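PDB 4CCY: carboxylesterase YbfK from Bacillus subtilis, which hydrolyses carboxylic esters to an alcohol and a carboxylate, as a carboxylesterase of the alpha/beta hydrolase superfamily. Local coordinates for residues F35-R40 against K112-S117; T44-S49 against R82-D87. All coordinates share one frame; numbering follows the deposited sequence.

Strand 42-49 ties the two contacts together: in interaction 2 it pairs with strand 82-86 on one flank, and on the other with strand 33-37, whose end and following loop make interaction 1. Backbone bonds such as Phe35 O to Ile46 N, 2.8 Å, join strands 33-37 and 42-49. Interaction 2 is core, a buried run of main-chain bonds with apolar side chains on one face and buried polar ones served by waters and neighbouring residues. Interaction 1 lies farther out, its centre about 17 Å from the centre of the chain against about 12 Å for interaction 2, and is partly buried; there a charged pair and a serine hydroxyl join the sheet margin to helix 104-118.

Interaction 1: residues F35-R40 against K112-S117; sequences FYVSTR and KDVFDS
Asp113, on helix 104-118, holds the loop that follows strand 33-37 by gripping Arg40. Asp113 CB rests against Thr39 CB at 3.6 Å, a carbon contact that brings the carboxylate beside the loop backbone. With CG anti to the carbonyl carbon (chi1 -73°), Asp113 OD2 accepts twice: from Arg40 N at 2.8 Å, nearly along the C-O axis, and from Arg40 NE at 3.0 Å on the syn side. Asp113 OD1 takes Arg40 NH2 at 2.8 Å, also syn. Both guanidinium donors stand somewhat out of the carboxylate plane, whereas the oxygens lie at the guanidinium edge, near its plane. The arginine meets the carboxylate side-on, one nitrogen to each oxygen, the two planes 25° apart; a bend at chi3 (95°) folds its chain back. Replacing Asp113 with alanine removes the carboxylate and is likely to leave the Arg40 backbone N-H and NE without their acceptor, the guanidinium tied to the helix by its second salt bridge, to Glu109, and freer to swing. One turn along, Ser117 OG donates to Ser38 O at 2.8 Å, in the carbonyl plane on a lone pair, a short reach suited to serine. Ser117 CB packs on Val37 CB at 3.6 Å, while Thr39 CG2 lies alongside Val114 CG2 at 3.8 Å. Helix 104-118 is fastened to the end of strand 33-37, which pairs antiparallel with strand 42-49, while Phe115 turns to strand 123-128.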
loop_
_atom_site.group_PDB
_atom_site.type_symbol
_atom_site.label_atom_id
_atom_site.label_comp_id
_atom_site.label_asym_id
_atom_site.label_seq_id
_atom_site.Cartn_x
_atom_site.Cartn_y
_atom_site.Cartn_z
ATOM N N PHE A 35 2.707 -17.252 4.114
ATOM C CA PHE A 35 2.014 -17.836 5.288
ATOM C C PHE A 35 0.987 -16.851 5.856
ATOM O O PHE A 35 0.893 -15.724 5.391
ATOM C CB PHE A 35 3.013 -18.263 6.383
ATOM C CG PHE A 35 3.915 -17.148 6.861
ATOM C CD1 PHE A 35 5.042 -16.760 6.118
ATOM C CD2 PHE A 35 3.648 -16.488 8.052
ATOM C CE1 PHE A 35 5.866 -15.726 6.550
ATOM C CE2 PHE A 35 4.473 -15.450 8.489
ATOM C CZ PHE A 35 5.585 -15.072 7.744
ATOM N N TYR A 36 0.211 -17.282 6.849
ATOM C CA TYR A 36 -0.747 -16.382 7.484
ATOM C C TYR A 36 -0.331 -16.080 8.906
ATOM O O TYR A 36 0.274 -16.916 9.572
ATOM C CB TYR A 36 -2.158 -16.969 7.481
ATOM C CG TYR A 36 -2.701 -17.238 6.100
ATOM C CD1 TYR A 36 -2.438 -18.448 5.448
ATOM C CD2 TYR A 36 -3.474 -16.291 5.441
ATOM C CE1 TYR A 36 -2.922 -18.696 4.177
ATOM C CE2 TYR A 36 -3.972 -16.536 4.176
ATOM C CZ TYR A 36 -3.695 -17.737 3.558
ATOM O OH TYR A 36 -4.175 -17.976 2.308
ATOM N N VAL A 37 -0.657 -14.875 9.362
ATOM C CA VAL A 37 -0.532 -14.556 10.779
ATOM C C VAL A 37 -1.892 -14.228 11.367
ATOM O O VAL A 37 -2.788 -13.735 10.665
ATOM C CB VAL A 37 0.485 -13.421 11.069
ATOM C CG1 VAL A 37 1.907 -13.905 10.810
ATOM C CG2 VAL A 37 0.167 -12.153 10.310
ATOM N N SER A 38 -2.042 -14.503 12.659
ATOM C CA SER A 38 -3.286 -14.226 13.360
ATOM C C SER A 38 -3.398 -12.774 13.770
ATOM O O SER A 38 -2.422 -12.153 14.174
ATOM C CB SER A 38 -3.420 -15.121 14.583
ATOM O OG SER A 38 -4.101 -16.315 14.222
ATOM N N THR A 39 -4.604 -12.232 13.634
ATOM C CA THR A 39 -4.912 -10.876 14.081
ATOM C C THR A 39 -6.379 -10.874 14.486
ATOM O O THR A 39 -7.138 -11.750 14.063
ATOM C CB THR A 39 -4.694 -9.811 12.973
ATOM O OG1 THR A 39 -5.848 -9.753 12.128
ATOM C CG2 THR A 39 -3.432 -10.078 12.141
ATOM N N ARG A 40 -6.791 -9.895 15.284
ATOM C CA ARG A 40 -8.177 -9.865 15.739
ATOM C C ARG A 40 -9.153 -9.474 14.619
ATOM O O ARG A 40 -10.362 -9.415 14.826
ATOM C CB ARG A 40 -8.323 -8.972 16.968
ATOM C CG ARG A 40 -8.174 -7.490 16.698
ATOM C CD ARG A 40 -7.904 -6.763 18.000
ATOM N NE ARG A 40 -6.478 -6.570 18.225
ATOM C CZ ARG A 40 -5.978 -5.713 19.107
ATOM N NH1 ARG A 40 -6.789 -4.981 19.860
ATOM N NH2 ARG A 40 -4.664 -5.577 19.228
ATOM N N LYS A 112 -0.533 -3.721 14.669
ATOM C CA LYS A 112 0.127 -4.173 15.903
ATOM C C LYS A 112 0.075 -5.694 16.038
ATOM O O LYS A 112 1.080 -6.308 16.383
ATOM C CB LYS A 112 -0.470 -3.518 17.156
ATOM C CG LYS A 112 -0.042 -2.081 17.387
ATOM C CD LYS A 112 -0.519 -1.607 18.756
ATOM C CE LYS A 112 -0.658 -0.096 18.780
ATOM N NZ LYS A 112 -1.161 0.349 20.107
ATOM N N ASP A 113 -1.082 -6.291 15.747
ATOM C CA ASP A 113 -1.233 -7.757 15.755
ATOM C C ASP A 113 -0.305 -8.420 14.731
ATOM O O ASP A 113 0.287 -9.461 15.003
ATOM C CB ASP A 113 -2.673 -8.175 15.421
ATOM C CG ASP A 113 -3.663 -7.908 16.538
ATOM O OD1 ASP A 113 -3.278 -7.436 17.629
ATOM O OD2 ASP A 113 -4.869 -8.182 16.306
ATOM N N VAL A 114 -0.215 -7.832 13.536
ATOM C CA VAL A 114 0.699 -8.345 12.507
ATOM C C VAL A 114 2.136 -8.322 13.044
ATOM O O VAL A 114 2.808 -9.341 13.047
ATOM C CB VAL A 114 0.576 -7.591 11.159
ATOM C CG1 VAL A 114 1.665 -8.022 10.193
ATOM C CG2 VAL A 114 -0.794 -7.821 10.527
ATOM N N PHE A 115 2.579 -7.160 13.521
ATOM C CA PHE A 115 3.896 -7.018 14.162
ATOM C C PHE A 115 4.109 -8.082 15.242
ATOM O O PHE A 115 5.133 -8.778 15.241
ATOM C CB PHE A 115 4.047 -5.624 14.785
ATOM C CG PHE A 115 4.555 -4.568 13.832
ATOM C CD1 PHE A 115 3.927 -4.334 12.603
ATOM C CD2 PHE A 115 5.655 -3.783 14.175
ATOM C CE1 PHE A 115 4.385 -3.337 11.745
ATOM C CE2 PHE A 115 6.115 -2.795 13.314
ATOM C CZ PHE A 115 5.475 -2.565 12.108
ATOM N N ASP A 116 3.130 -8.193 16.149
ATOM C CA ASP A 116 3.182 -9.142 17.264
ATOM C C ASP A 116 3.315 -10.594 16.808
ATOM O O ASP A 116 4.201 -11.317 17.281
ATOM C CB ASP A 116 1.973 -8.967 18.198
ATOM C CG ASP A 116 2.081 -7.717 19.068
ATOM O OD1 ASP A 116 3.137 -7.054 19.036
ATOM O OD2 ASP A 116 1.108 -7.392 19.780
ATOM N N SER A 117 2.454 -11.009 15.884
ATOM C CA SER A 117 2.499 -12.373 15.344
ATOM C C SER A 117 3.791 -12.672 14.568
ATOM O O SER A 117 4.181 -13.837 14.420
ATOM C CB SER A 117 1.284 -12.640 14.456
ATOM O OG SER A 117 0.089 -12.625 15.217
#

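Interaction 2: residues T44-S49 against R82-D87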
loop_
_atom_site.group_PDB
_atom_site.type_symbol
_atom_site.label_atom_id
_atom_site.label_comp_id
_atom_site.label_asym_id
_atom_site.label_seq_id
_atom_site.Cartn_x
_atom_site.Cartn_y
_atom_site.Cartn_z
ATOM N N THR A 44 -4.072 -12.991 8.231
ATOM C CA THR A 44 -3.483 -11.991 7.335
ATOM C C THR A 44 -2.339 -12.645 6.582
ATOM O O THR A 44 -1.440 -13.228 7.203
ATOM C CB THR A 44 -2.969 -10.773 8.142
ATOM O OG1 THR A 44 -4.080 -10.112 8.745
ATOM C CG2 THR A 44 -2.196 -9.779 7.256
ATOM N N HIS A 45 -2.382 -12.544 5.250
ATOM C CA HIS A 45 -1.386 -13.185 4.386
ATOM C C HIS A 45 -0.117 -12.388 4.319
ATOM O O HIS A 45 -0.156 -11.156 4.177
ATOM C CB HIS A 45 -1.952 -13.426 2.989
ATOM C CG HIS A 45 -1.111 -14.346 2.127
ATOM N ND1 HIS A 45 -0.207 -13.886 1.242
ATOM C CD2 HIS A 45 -1.082 -15.736 2.027
ATOM C CE1 HIS A 45 0.373 -14.923 0.609
ATOM N NE2 HIS A 45 -0.166 -16.053 1.084
ATOM N N ILE A 46 1.014 -13.092 4.453
ATOM C CA ILE A 46 2.356 -12.489 4.381
ATOM C C ILE A 46 3.200 -13.193 3.317
ATOM O O ILE A 46 3.217 -14.419 3.255
ATOM C CB ILE A 46 3.121 -12.636 5.727
ATOM C CG1 ILE A 46 2.237 -12.303 6.943
ATOM C CG2 ILE A 46 4.456 -11.882 5.696
ATOM C CD1 ILE A 46 1.884 -10.847 7.135
ATOM N N ILE A 47 3.909 -12.419 2.494
ATOM C CA ILE A 47 4.986 -12.966 1.688
ATOM C C ILE A 47 6.310 -12.405 2.214
ATOM O O ILE A 47 6.528 -11.207 2.147
ATOM C CB ILE A 47 4.823 -12.655 0.191
ATOM C CG1 ILE A 47 3.487 -13.212 -0.323
ATOM C CG2 ILE A 47 5.994 -13.235 -0.593
ATOM C CD1 ILE A 47 3.133 -12.829 -1.748
ATOM N N ALA A 48 7.167 -13.282 2.744
ATOM C CA ALA A 48 8.430 -12.882 3.382
ATOM C C ALA A 48 9.664 -13.266 2.555
ATOM O O ALA A 48 9.772 -14.392 2.060
ATOM C CB ALA A 48 8.533 -13.486 4.780
ATOM N N SER A 49 10.585 -12.324 2.405
ATOM C CA SER A 49 11.810 -12.555 1.622
ATOM C C SER A 49 13.015 -11.902 2.296
ATOM O O SER A 49 12.855 -11.118 3.221
ATOM C CB SER A 49 11.648 -12.022 0.198
ATOM O OG SER A 49 10.322 -12.212 -0.281
ATOM N N ARG A 82 14.869 -7.963 5.697
ATOM C CA ARG A 82 13.878 -9.015 5.742
ATOM C C ARG A 82 12.539 -8.327 5.468
ATOM O O ARG A 82 12.025 -7.604 6.326
ATOM C CB ARG A 82 13.886 -9.693 7.114
ATOM C CG ARG A 82 12.902 -10.850 7.260
ATOM C CD ARG A 82 13.259 -12.045 6.382
ATOM N NE ARG A 82 12.365 -13.181 6.639
ATOM C CZ ARG A 82 12.170 -14.204 5.809
ATOM N NH1 ARG A 82 12.809 -14.259 4.644
ATOM N NH2 ARG A 82 11.330 -15.177 6.141
ATOM N N THR A 83 12.015 -8.513 4.257
ATOM C CA THR A 83 10.763 -7.873 3.842
ATOM C C THR A 83 9.557 -8.753 4.105
ATOM O O THR A 83 9.573 -9.954 3.827
ATOM C CB THR A 83 10.743 -7.527 2.339
ATOM O OG1 THR A 83 11.031 -8.717 1.580
ATOM C CG2 THR A 83 11.764 -6.418 2.015
ATOM N N TYR A 84 8.511 -8.132 4.627
ATOM C CA TYR A 84 7.239 -8.777 4.862
ATOM C C TYR A 84 6.172 -8.041 4.059
ATOM O O TYR A 84 5.785 -6.941 4.418
ATOM C CB TYR A 84 6.891 -8.710 6.335
ATOM C CG TYR A 84 7.860 -9.436 7.252
ATOM C CD1 TYR A 84 7.851 -10.832 7.346
ATOM C CD2 TYR A 84 8.762 -8.724 8.047
ATOM C CE1 TYR A 84 8.709 -11.493 8.207
ATOM C CE2 TYR A 84 9.630 -9.380 8.913
ATOM C CZ TYR A 84 9.602 -10.759 8.988
ATOM O OH TYR A 84 10.464 -11.418 9.840
ATOM N N ALA A 85 5.705 -8.649 2.971
ATOM C CA ALA A 85 4.674 -8.033 2.142
ATOM C C ALA A 85 3.309 -8.478 2.656
ATOM O O ALA A 85 2.935 -9.659 2.559
ATOM C CB ALA A 85 4.858 -8.400 0.676
ATOM N N VAL A 86 2.573 -7.516 3.199
ATOM C CA VAL A 86 1.353 -7.794 3.955
ATOM C C VAL A 86 0.113 -7.479 3.107
ATOM O O VAL A 86 -0.016 -6.358 2.583
ATOM C CB VAL A 86 1.329 -6.959 5.260
ATOM C CG1 VAL A 86 0.048 -7.205 6.050
ATOM C CG2 VAL A 86 2.577 -7.222 6.106
ATOM N N ASP A 87 -0.793 -8.458 2.993
ATOM C CA ASP A 87 -2.045 -8.274 2.242
ATOM C C ASP A 87 -3.049 -7.585 3.144
ATOM O O ASP A 87 -3.424 -8.127 4.173
ATOM C CB ASP A 87 -2.617 -9.610 1.718
ATOM C CG ASP A 87 -2.038 -10.015 0.359
ATOM O OD1 ASP A 87 -1.154 -9.295 -0.171
ATOM O OD2 ASP A 87 -2.436 -11.080 -0.175
HETATM O O HOH W 1 0.651 -11.010 1.270
HETATM O O HOH W 2 8.728 -10.276 0.694
HETATM O O HOH W 3 11.729 -16.300 3.099
#
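An antiparallel ladder in the central sheet of the alpha/beta hydrolase fold joins Thr44-Ser49 to Arg82-Asp87. Ile47 and Ala85 form a hydrogen-bonded pair, with Ile47 N to Ala85 O at 2.9 Å and Ala85 N to Ile47 O at 2.8 Å; Ser49 and Thr83 form another, and Asp87 N extends the ladder to His45 O. Between them, the non-hydrogen-bonded pairs Ile46-Val86 and Ala48-Tyr84 put their side chains on one face. There Ile46 CD1 lies alongside Val86 CG2 at 3.8 Å, and Ile46 CG2, anti to the backbone N, comes to the edge of the Tyr84 ring at CD1, 3.9 Å away. The small size of Ala48 lets Ala48 CB lie over one face of the Arg82 guanidinium, offset toward its rim, 3.5 Å from Arg82 NH2, and also touch Tyr84 CD1 at 3.8 Å. Arg82 itself is anchored by Glu33 and by Gly50 O. Polar atoms are joined by water: one links His45 ND1 to Ala85 O, another links Ile47 O, Ser49 OG and Thr83 OG1, the last also bonded to Ser78 on helix 71-80. At the far end the Asp87 carboxylate is held by Tyr21, Ser67 and Lys94 N. Strand 82-86 also runs parallel to strand 56-60, so the ladder marks the switch from antiparallel to parallel pairing characteristic of the N-terminal side of alpha/beta hydrolase sheets.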